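Local coordinates for protein CG5036 (Drosophila melanogaster, PDB 4IGU) that probably binds G-protein alpha subunits through its RGS domain, speeding their GTP hydrolysis and inhibiting GDP release, at residues E49-F54 / I117-L122. Sequence-based numbering, arbitrary orientation.
Sequences EENILF and IQIYTL
Ile119 reaches across from 117-122 and touches two residues of 49-54. Its chi1 of -60° sets CG1 beside the backbone N and leaves CG2 opposite it. The CG2 methyl meets Asn51, 3.4 Å from the backbone O and 3.8 Å from CB, and the CD1 tip lies by the same residue. The CG1 methylene meets Phe54, 3.8 Å from CD2 and much the same from CE2, in an oblique approach to the ring. With CG opposite the backbone N (chi1 169°), the Phe54 ring extends toward helix 113-132, and Ala115 of that helix touches it too.

The amide of Asn51 packs by van der Waals contact. Its OD1 faces the CG2 and CD1 methyls of Ile119, while ND2 lies 3.7 Å from CD2 of Leu122, one turn further on.

Val90, in a loop, touches Asn51, Phe54 and Ile119 alike, so the three share one small buried cluster. Nearby, Glu50 is tied to Arg88 by a salt bridge.

The segment axes come within 9.6 Å at 135° between their directions, the CA atoms of Asn51 and Ile119 being nearest. Here the first and last helices of the RGS four-helix bundle pack together: 50-61 against the N-terminal part of 113-132.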
loop_
_atom_site.group_PDB
_atom_site.type_symbol
_atom_site.label_atom_id
_atom_site.label_comp_id
_atom_site.label_asym_id
_atom_site.label_seq_id
_atom_site.Cartn_x
_atom_site.Cartn_y
_atom_site.Cartn_z
ATOM N N GLU A 49 -1.745 2.891 8.037
ATOM C CA GLU A 49 -1.933 3.395 6.676
ATOM C C GLU A 49 -0.604 3.726 5.991
ATOM O O GLU A 49 -0.552 3.840 4.769
ATOM C CB GLU A 49 -2.906 4.587 6.629
ATOM C CG GLU A 49 -2.313 5.924 7.015
ATOM C CD GLU A 49 -2.264 6.124 8.510
ATOM O OE1 GLU A 49 -2.485 5.141 9.258
ATOM O OE2 GLU A 49 -2.002 7.267 8.940
ATOM N N GLU A 50 0.471 3.855 6.769
ATOM C CA GLU A 50 1.791 4.104 6.190
ATOM C C GLU A 50 2.240 2.946 5.307
ATOM O O GLU A 50 3.072 3.129 4.415
ATOM C CB GLU A 50 2.841 4.356 7.279
ATOM C CG GLU A 50 3.105 3.161 8.169
ATOM C CD GLU A 50 2.193 3.147 9.372
ATOM O OE1 GLU A 50 1.246 3.969 9.396
ATOM O OE2 GLU A 50 2.437 2.335 10.289
ATOM N N ASN A 51 1.692 1.760 5.553
ATOM C CA ASN A 51 2.010 0.595 4.731
ATOM C C ASN A 51 1.566 0.751 3.271
ATOM O O ASN A 51 2.340 0.508 2.340
ATOM C CB ASN A 51 1.401 -0.665 5.351
ATOM C CG ASN A 51 2.202 -1.171 6.532
ATOM O OD1 ASN A 51 3.355 -0.782 6.711
ATOM N ND2 ASN A 51 1.604 -2.055 7.337
ATOM N N ILE A 52 0.318 1.147 3.056
ATOM C CA ILE A 52 -0.160 1.313 1.686
ATOM C C ILE A 52 0.369 2.606 1.040
ATOM O O ILE A 52 0.614 2.660 -0.173
ATOM C CB ILE A 52 -1.713 1.206 1.595
ATOM C CG1 ILE A 52 -2.148 0.918 0.158
ATOM C CG2 ILE A 52 -2.385 2.466 2.179
ATOM C CD1 ILE A 52 -3.615 0.575 0.008
ATOM N N LEU A 53 0.555 3.648 1.840
ATOM C CA LEU A 53 1.092 4.888 1.301
ATOM C C LEU A 53 2.542 4.677 0.818
ATOM O O LEU A 53 2.933 5.170 -0.248
ATOM C CB LEU A 53 0.985 6.017 2.336
ATOM C CG LEU A 53 -0.471 6.452 2.590
ATOM C CD1 LEU A 53 -0.636 7.212 3.897
ATOM C CD2 LEU A 53 -0.968 7.305 1.431
ATOM N N PHE A 54 3.326 3.920 1.579
ATOM C CA PHE A 54 4.685 3.567 1.143
ATOM C C PHE A 54 4.613 2.755 -0.134
ATOM O O PHE A 54 5.339 3.020 -1.101
ATOM C CB PHE A 54 5.410 2.771 2.240
ATOM C CG PHE A 54 6.716 2.134 1.792
ATOM C CD1 PHE A 54 7.826 2.916 1.480
ATOM C CD2 PHE A 54 6.843 0.750 1.736
ATOM C CE1 PHE A 54 9.032 2.328 1.096
ATOM C CE2 PHE A 54 8.050 0.152 1.349
ATOM C CZ PHE A 54 9.138 0.941 1.022
ATOM N N ILE A 117 8.040 -5.309 -1.382
ATOM C CA ILE A 117 7.505 -6.674 -1.336
ATOM C C ILE A 117 7.162 -7.099 0.090
ATOM O O ILE A 117 6.104 -7.684 0.349
ATOM C CB ILE A 117 8.503 -7.684 -1.922
ATOM C CG1 ILE A 117 8.763 -7.388 -3.395
ATOM C CG2 ILE A 117 7.989 -9.106 -1.758
ATOM C CD1 ILE A 117 9.946 -8.172 -3.962
ATOM N N GLN A 118 8.068 -6.820 1.014
ATOM C CA GLN A 118 7.853 -7.143 2.420
ATOM C C GLN A 118 6.588 -6.454 2.946
ATOM O O GLN A 118 5.773 -7.056 3.660
ATOM C CB GLN A 118 9.089 -6.705 3.209
ATOM C CG GLN A 118 9.161 -7.183 4.642
ATOM C CD GLN A 118 10.602 -7.318 5.131
ATOM O OE1 GLN A 118 11.117 -6.461 5.860
ATOM N NE2 GLN A 118 11.255 -8.406 4.734
ATOM N N ILE A 119 6.400 -5.197 2.568
ATOM C CA ILE A 119 5.211 -4.465 2.997
ATOM C C ILE A 119 3.927 -4.944 2.281
ATOM O O ILE A 119 2.862 -5.025 2.900
ATOM C CB ILE A 119 5.398 -2.936 2.854
ATOM C CG1 ILE A 119 6.586 -2.462 3.701
ATOM C CG2 ILE A 119 4.120 -2.194 3.253
ATOM C CD1 ILE A 119 6.476 -2.835 5.160
ATOM N N TYR A 120 4.017 -5.270 0.994
ATOM C CA TYR A 120 2.864 -5.867 0.302
ATOM C C TYR A 120 2.450 -7.199 0.942
ATOM O O TYR A 120 1.261 -7.479 1.094
ATOM C CB TYR A 120 3.167 -6.066 -1.187
ATOM C CG TYR A 120 2.004 -6.597 -2.015
ATOM C CD1 TYR A 120 1.766 -7.968 -2.132
ATOM C CD2 TYR A 120 1.166 -5.731 -2.707
ATOM C CE1 TYR A 120 0.711 -8.456 -2.902
ATOM C CE2 TYR A 120 0.110 -6.207 -3.482
ATOM C CZ TYR A 120 -0.116 -7.569 -3.567
ATOM O OH TYR A 120 -1.166 -8.039 -4.340
ATOM N N THR A 121 3.436 -8.018 1.310
ATOM C CA THR A 121 3.180 -9.317 1.925
ATOM C C THR A 121 2.537 -9.124 3.298
ATOM O O THR A 121 1.649 -9.882 3.706
ATOM C CB THR A 121 4.487 -10.131 2.061
ATOM O OG1 THR A 121 5.055 -10.349 0.760
ATOM C CG2 THR A 121 4.233 -11.480 2.742
ATOM N N LEU A 122 2.985 -8.086 3.996
ATOM C CA LEU A 122 2.436 -7.716 5.292
ATOM C C LEU A 122 0.949 -7.361 5.190
ATOM O O LEU A 122 0.123 -7.901 5.927
ATOM C CB LEU A 122 3.238 -6.533 5.842
ATOM C CG LEU A 122 2.855 -5.885 7.167
ATOM C CD1 LEU A 122 2.647 -6.957 8.189
ATOM C CD2 LEU A 122 3.950 -4.940 7.617
#